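Local atomic coordinates of probable tagatose 6-phosphate kinase (Sinorhizobium meliloti, PDB entry 3TXV), a protein that probably serves in carbohydrate metabolism, tentatively as a tagatose-6-phosphate kinase, and belongs to the GatZ/KbaZ-like family of tagatose-1,6-bisphosphate aldolase subunits. Residues A52-V57 / G97-K102; G92-G97 / K127-T132; V172-T177 / G225-P230. All coordinates share one frame; numbering follows the deposited sequence.

Contact 1 of 3, residues A52-V57 / G97-K102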
# COMPACT_ATOMS: atom_id res chain seq x y z
N ALA A 52 -3.60 0.02 6.15
CA ALA A 52 -2.38 0.25 6.90
C ALA A 52 -1.80 -1.11 7.31
O ALA A 52 -2.55 -2.08 7.37
CB ALA A 52 -2.70 1.10 8.09
N THR A 53 -0.48 -1.21 7.56
CA THR A 53 0.15 -2.51 7.97
C THR A 53 0.47 -2.57 9.45
O THR A 53 0.77 -1.56 10.05
CB THR A 53 1.50 -2.87 7.22
OG1 THR A 53 2.30 -1.71 7.04
CG2 THR A 53 1.28 -3.56 5.89
N CYS A 54 0.45 -3.78 10.01
CA CYS A 54 0.77 -4.05 11.40
C CYS A 54 1.86 -3.13 11.91
O CYS A 54 1.64 -2.37 12.87
CB CYS A 54 1.22 -5.51 11.56
SG CYS A 54 2.65 -6.05 10.41
N ASN A 55 3.02 -3.23 11.26
CA ASN A 55 4.22 -2.39 11.48
C ASN A 55 4.00 -0.88 11.45
O ASN A 55 4.50 -0.15 12.29
CB ASN A 55 5.24 -2.71 10.41
CG ASN A 55 6.09 -3.93 10.73
OD1 ASN A 55 6.11 -4.47 11.85
ND2 ASN A 55 6.82 -4.37 9.72
N GLN A 56 3.26 -0.43 10.44
CA GLN A 56 3.01 0.97 10.21
C GLN A 56 2.21 1.57 11.37
O GLN A 56 2.56 2.64 11.86
CB GLN A 56 2.27 1.09 8.86
CG GLN A 56 2.01 2.50 8.30
CD GLN A 56 1.04 2.47 7.11
OE1 GLN A 56 0.30 3.44 6.85
NE2 GLN A 56 1.02 1.34 6.39
N VAL A 57 1.17 0.87 11.83
CA VAL A 57 0.26 1.42 12.84
C VAL A 57 -0.28 0.36 13.79
O VAL A 57 -0.88 -0.61 13.36
CB VAL A 57 -0.93 2.26 12.22
CG1 VAL A 57 -0.48 3.09 10.99
CG2 VAL A 57 -2.20 1.41 11.91
N GLY A 97 -0.86 -9.42 12.85
CA GLY A 97 -0.30 -10.60 13.51
C GLY A 97 0.95 -10.27 14.29
O GLY A 97 1.17 -9.12 14.64
N PRO A 98 1.79 -11.29 14.56
CA PRO A 98 3.00 -11.17 15.40
C PRO A 98 4.17 -10.41 14.77
O PRO A 98 5.15 -10.11 15.47
CB PRO A 98 3.43 -12.62 15.63
CG PRO A 98 2.38 -13.49 15.08
CD PRO A 98 1.54 -12.68 14.13
N ASN A 99 4.11 -10.11 13.48
CA ASN A 99 5.26 -9.51 12.78
C ASN A 99 6.02 -8.39 13.49
O ASN A 99 7.23 -8.42 13.54
CB ASN A 99 4.86 -9.07 11.38
CG ASN A 99 6.05 -8.65 10.56
OD1 ASN A 99 6.72 -9.49 9.95
ND2 ASN A 99 6.32 -7.35 10.52
N PRO A 100 5.32 -7.37 14.04
CA PRO A 100 6.13 -6.27 14.59
C PRO A 100 6.82 -6.63 15.90
O PRO A 100 7.52 -5.78 16.48
CB PRO A 100 5.11 -5.17 14.84
CG PRO A 100 3.95 -5.53 14.00
CD PRO A 100 3.89 -7.02 14.04
N TRP A 101 6.64 -7.86 16.35
CA TRP A 101 7.16 -8.28 17.64
C TRP A 101 7.72 -9.65 17.51
O TRP A 101 7.81 -10.38 18.50
CB TRP A 101 6.05 -8.30 18.68
CG TRP A 101 5.45 -6.97 18.93
CD1 TRP A 101 6.01 -5.94 19.61
CD2 TRP A 101 4.17 -6.52 18.49
NE1 TRP A 101 5.15 -4.86 19.63
CE2 TRP A 101 4.01 -5.20 18.94
CE3 TRP A 101 3.14 -7.11 17.74
CZ2 TRP A 101 2.87 -4.45 18.67
CZ3 TRP A 101 2.00 -6.36 17.50
CH2 TRP A 101 1.88 -5.05 17.96
N LYS A 102 8.11 -10.00 16.29
CA LYS A 102 8.54 -11.35 15.99
C LYS A 102 9.91 -11.71 16.58
O LYS A 102 10.27 -12.89 16.70
CB LYS A 102 8.46 -11.60 14.50
CG LYS A 102 9.53 -10.94 13.67
CD LYS A 102 9.33 -11.37 12.21
CE LYS A 102 10.63 -11.45 11.46
NZ LYS A 102 10.40 -10.76 10.17
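Asn-55 and Pro-100 mark the nearest backbone approach of the two segments, their CA atoms 5.3 Å apart, where the loop following strand 48-53 meets the loop following strand 89-96. No backbone hydrogen bond crosses between them; each is folded by its own. In 52-57 the chain turns back as Val-57 N donates to Thr-53 O over 3.0 Å. In 97-102 a short 3-10 segment at 99-100 is spanned by a bond of 2.8 Å from Trp-101 N to Pro-98 O.

The contact is therefore carried by side chains, and it has a polar and an apolar half. In the polar half the asparagines Asn-55 and Asn-99 cross at about a right angle, with amide planes 53° apart. Asn-99 holds its CG anti to the backbone N (chi1 -171°), which carries ND2 across to Asn-55 OD1 at 3.2 Å. The N-H...O angle of 133° makes this a weak bond; the two ND2 atoms, both donors, are not hydrogen-bonded to each other. In the apolar half Cys-54 CB lies 3.7 Å from Pro-100 CG, while Cys-54 SG reaches Asn-99 CB at 3.9 Å. The proline is thus met by the cysteine and, at CB and CG, by the amide oxygen of Asn-55. Its CB also sits over the centre of the Trp-101 ring, 3.9 Å above the plane.

Both loops extend from the C-terminal ends of adjacent strands of the parallel barrel, and backbone hydrogen bonds of Ala-52 and Cys-54 with Asp-94 join the two strands. Helix 106-121 lies against both segments, through Met-116 at Cys-54 and Ala-109 and Met-110 at Pro-98, whereas Phe-71 of helix 68-81 packs on Val-57.

Contact 2 of 3, residues G92-G97 / K127-T132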
# COMPACT_ATOMS: atom_id res chain seq x y z
N GLY A 92 -8.75 -0.76 5.74
CA GLY A 92 -8.10 -2.06 5.88
C GLY A 92 -6.94 -2.12 6.87
O GLY A 92 -6.39 -1.08 7.27
N GLY A 93 -6.59 -3.34 7.27
CA GLY A 93 -5.43 -3.62 8.10
C GLY A 93 -4.69 -4.70 7.36
O GLY A 93 -5.27 -5.74 6.99
N ASP A 94 -3.41 -4.45 7.10
CA ASP A 94 -2.61 -5.33 6.26
C ASP A 94 -1.53 -6.04 7.06
O ASP A 94 -0.86 -5.43 7.90
CB ASP A 94 -1.97 -4.54 5.12
CG ASP A 94 -1.09 -5.41 4.22
OD1 ASP A 94 -1.41 -6.60 4.08
OD2 ASP A 94 -0.08 -4.92 3.68
N HIS A 95 -1.37 -7.32 6.78
CA HIS A 95 -0.44 -8.16 7.53
C HIS A 95 -0.59 -7.96 9.04
O HIS A 95 0.34 -7.48 9.67
CB HIS A 95 1.04 -7.91 7.10
CG HIS A 95 1.33 -8.35 5.70
ND1 HIS A 95 1.53 -9.67 5.36
CD2 HIS A 95 1.43 -7.64 4.55
CE1 HIS A 95 1.73 -9.75 4.05
NE2 HIS A 95 1.67 -8.53 3.53
N LEU A 96 -1.74 -8.31 9.61
CA LEU A 96 -1.91 -8.21 11.06
C LEU A 96 -1.53 -9.51 11.72
O LEU A 96 -1.82 -10.58 11.21
CB LEU A 96 -3.34 -7.84 11.42
CG LEU A 96 -3.86 -6.42 11.15
CD1 LEU A 96 -3.05 -5.63 10.17
CD2 LEU A 96 -5.30 -6.51 10.71
N GLY A 97 -0.86 -9.42 12.85
CA GLY A 97 -0.30 -10.60 13.51
C GLY A 97 0.95 -10.27 14.29
O GLY A 97 1.17 -9.12 14.64
N LYS A 127 -11.59 -4.27 7.04
CA LYS A 127 -10.88 -5.34 6.35
C LYS A 127 -9.71 -5.77 7.20
O LYS A 127 -8.90 -4.93 7.57
CB LYS A 127 -10.42 -4.92 4.97
CG LYS A 127 -10.08 -6.05 4.05
CD LYS A 127 -9.80 -5.48 2.69
CE LYS A 127 -8.73 -6.29 1.92
NZ LYS A 127 -7.34 -6.23 2.49
N LEU A 128 -9.63 -7.06 7.53
CA LEU A 128 -8.56 -7.56 8.42
C LEU A 128 -7.79 -8.69 7.77
O LEU A 128 -8.32 -9.78 7.52
CB LEU A 128 -9.13 -8.02 9.77
CG LEU A 128 -9.43 -7.05 10.92
CD1 LEU A 128 -9.53 -5.57 10.54
CD2 LEU A 128 -10.68 -7.50 11.64
N HIS A 129 -6.54 -8.43 7.47
CA HIS A 129 -5.70 -9.47 6.90
C HIS A 129 -4.90 -10.15 8.02
O HIS A 129 -4.13 -9.51 8.76
CB HIS A 129 -4.82 -8.90 5.81
CG HIS A 129 -3.78 -9.84 5.32
ND1 HIS A 129 -2.50 -9.43 5.03
CD2 HIS A 129 -3.82 -11.16 5.06
CE1 HIS A 129 -1.79 -10.46 4.61
NE2 HIS A 129 -2.57 -11.53 4.62
N LEU A 130 -5.12 -11.45 8.16
CA LEU A 130 -4.55 -12.18 9.26
C LEU A 130 -3.40 -13.03 8.76
O LEU A 130 -3.59 -14.12 8.19
CB LEU A 130 -5.61 -13.05 9.93
CG LEU A 130 -6.79 -12.33 10.58
CD1 LEU A 130 -7.82 -13.34 11.02
CD2 LEU A 130 -6.33 -11.45 11.75
N ASP A 131 -2.20 -12.51 8.98
CA ASP A 131 -1.01 -13.20 8.57
C ASP A 131 -0.21 -13.58 9.79
O ASP A 131 0.43 -12.73 10.39
CB ASP A 131 -0.17 -12.31 7.66
CG ASP A 131 1.00 -13.05 7.04
OD1 ASP A 131 1.08 -14.30 7.21
OD2 ASP A 131 1.85 -12.37 6.39
N THR A 132 -0.25 -14.87 10.12
CA THR A 132 0.38 -15.41 11.31
C THR A 132 1.48 -16.42 10.96
O THR A 132 1.85 -17.26 11.77
CB THR A 132 -0.66 -16.16 12.13
OG1 THR A 132 -1.60 -16.76 11.22
CG2 THR A 132 -1.39 -15.23 13.05
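A beta-alpha-beta unit, strand 89-96, helix 106-121 and strand 127-130, brings His-95 beside His-129 and Asp-131 at the C-terminal end of the barrel strands. Two backbone bonds establish the parallel pairing: Gly-93 N to Lys-127 O (2.8 Å) and His-129 N to Gly-93 O (3.0 Å). A beta bulge then shifts the register by one residue, and pairing resumes with Leu-96 N to His-129 O (2.8 Å).

At the bulge the edge of the His-129 ring meets the face of His-95, with planes at 67° and CE1 of His-129 over the rim of that face. Asp-131 OD2 fixes the rotation of the His-95 ring, receiving ND1 at 2.9 Å through its anti lone pair, in the ring plane. His-129 ND1 has two neighbours, Asp-94 OD1 at 3.2 Å and His-95 N at 3.0 Å, lying 21° and 32° out of its ring plane; the first bond needs a proton on ND1 and the second its lone pair, so the two are alternatives.

His-95, with Glu-178 and His-265, could form a metal site, though this is unconfirmed. Asp-94 OD1 forms a salt bridge with Lys-287, Asp-131 OD1 is hydrogen-bonded to Ser-133, and His-129 NE2 bonds Gly-176 O on neighbouring strand 172-176. Leu-130 packs on Leu-155 of helix 145-161, and Thr-132 on Arg-151 and Ala-152 of the same helix.

Contact 3 of 3, residues V172-T177 / G225-P230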
# COMPACT_ATOMS: atom_id res chain seq x y z
N VAL A 172 -14.56 -8.19 7.41
CA VAL A 172 -14.22 -9.29 6.54
C VAL A 172 -12.76 -9.67 6.83
O VAL A 172 -12.04 -8.93 7.51
CB VAL A 172 -14.48 -8.92 5.06
CG1 VAL A 172 -15.95 -9.12 4.76
CG2 VAL A 172 -14.10 -7.47 4.79
N TYR A 173 -12.34 -10.82 6.33
CA TYR A 173 -10.97 -11.32 6.64
C TYR A 173 -10.25 -11.80 5.40
O TYR A 173 -10.85 -12.41 4.50
CB TYR A 173 -10.95 -12.46 7.68
CG TYR A 173 -11.49 -12.07 9.01
CD1 TYR A 173 -10.69 -11.41 9.94
CD2 TYR A 173 -12.84 -12.31 9.33
CE1 TYR A 173 -11.22 -11.00 11.18
CE2 TYR A 173 -13.38 -11.92 10.55
CZ TYR A 173 -12.57 -11.26 11.47
OH TYR A 173 -13.11 -10.86 12.69
N ILE A 174 -8.95 -11.56 5.37
CA ILE A 174 -8.15 -12.22 4.38
C ILE A 174 -7.06 -13.07 5.03
O ILE A 174 -6.54 -12.72 6.08
CB ILE A 174 -7.72 -11.29 3.20
CG1 ILE A 174 -6.23 -11.37 2.99
CG2 ILE A 174 -8.08 -9.87 3.45
CD1 ILE A 174 -5.86 -11.44 1.58
N ILE A 175 -6.79 -14.22 4.45
CA ILE A 175 -5.81 -15.14 5.00
C ILE A 175 -4.68 -15.40 4.03
O ILE A 175 -4.82 -15.18 2.84
CB ILE A 175 -6.47 -16.46 5.39
CG1 ILE A 175 -7.28 -17.01 4.24
CG2 ILE A 175 -7.42 -16.25 6.53
CD1 ILE A 175 -8.22 -18.11 4.65
N GLY A 176 -3.54 -15.87 4.53
CA GLY A 176 -2.41 -16.13 3.66
C GLY A 176 -1.33 -15.07 3.68
O GLY A 176 -1.42 -14.07 4.39
N THR A 177 -0.32 -15.28 2.85
CA THR A 177 0.93 -14.57 3.01
C THR A 177 1.69 -14.49 1.69
O THR A 177 1.39 -15.26 0.77
CB THR A 177 1.78 -15.29 4.10
OG1 THR A 177 2.69 -14.37 4.71
CG2 THR A 177 2.53 -16.51 3.52
N GLY A 225 -11.20 -13.67 1.19
CA GLY A 225 -10.08 -13.83 0.27
C GLY A 225 -8.78 -14.31 0.84
O GLY A 225 -8.57 -14.27 2.06
N ALA A 226 -7.88 -14.77 -0.03
CA ALA A 226 -6.54 -15.16 0.40
C ALA A 226 -5.43 -14.45 -0.40
O ALA A 226 -5.61 -14.15 -1.57
CB ALA A 226 -6.38 -16.67 0.31
N VAL A 227 -4.29 -14.20 0.25
CA VAL A 227 -3.12 -13.67 -0.45
C VAL A 227 -2.37 -14.75 -1.24
O VAL A 227 -1.98 -15.79 -0.69
CB VAL A 227 -2.12 -12.99 0.49
CG1 VAL A 227 -1.45 -11.83 -0.22
CG2 VAL A 227 -2.83 -12.48 1.72
N VAL A 228 -2.17 -14.52 -2.53
CA VAL A 228 -1.55 -15.54 -3.37
C VAL A 228 -0.63 -14.88 -4.36
O VAL A 228 -0.86 -13.73 -4.73
CB VAL A 228 -2.59 -16.43 -4.09
CG1 VAL A 228 -3.66 -16.92 -3.08
CG2 VAL A 228 -3.25 -15.71 -5.30
N GLN A 229 0.43 -15.57 -4.77
CA GLN A 229 1.41 -14.96 -5.65
C GLN A 229 1.06 -15.38 -7.07
O GLN A 229 1.46 -16.45 -7.52
CB GLN A 229 2.84 -15.34 -5.25
N PRO A 230 0.32 -14.54 -7.78
CA PRO A 230 -0.16 -14.84 -9.14
C PRO A 230 0.95 -14.73 -10.22
O PRO A 230 0.67 -14.97 -11.40
CB PRO A 230 -1.22 -13.76 -9.38
CG PRO A 230 -0.99 -12.71 -8.26
CD PRO A 230 0.20 -13.11 -7.47
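Chi1 of -147° in Val-227 puts CG2 roughly anti to the carbonyl carbon, aimed at Ile-174, whose CG1 and CD1 bend toward it. The two side chains cross at about a right angle on neighbouring parallel strands of an eight-stranded beta/alpha barrel. The chi1 values of both residues are off the staggered values, so the exact separation of their ends is uncertain at this resolution.

That pair faces the barrel interior, as Ile-174 also touches His-129 and, on the non-adjacent strand 261-264, Glu-263. On the other face Ile-175 holds CG1 between its backbone N and carbonyl carbon (chi1 51°), and CG1 lies 4.0 Å from Ala-226 CB.

The strand axes approach to 4.4 Å. Ile-175 bonds with both its backbone polar groups across the contact: its N donates to Gly-225 O at 3.0 Å with an N-H...O angle of 157°, in the carbonyl plane, and its O receives Val-227 N at 2.8 Å. Gly-225 O and Ile-175 O each also receive a CA-H...O contact: Ile-174 CA lies 3.1 Å from Gly-225 O, and Ala-226 CA lies 3.0 Å from Ile-175 O.

In the fold
The three contacts follow one another round the same parallel barrel. Contacts 1 and 2 have centres about 9 Å apart, share Gly-97, and meet where Cys-54 N probably bonds Asp-94 O at 3.0 Å. Contacts 2 and 3 are also about 9 Å apart between centres, joined by probable hydrogen bonds from His-129 NE2 to Gly-176 O (2.8 Å) and between Asp-131 OD2 and Thr-177 OG1 (2.7 Å). Contacts 1 and 3 do not touch, with nearest atoms about 8 Å apart. Contact 2 thus connects the others and supplies His-95 to the possible, unconfirmed metal site; Cys-54 of contact 1 and Val-227 of contact 3 touch residues of that possible site.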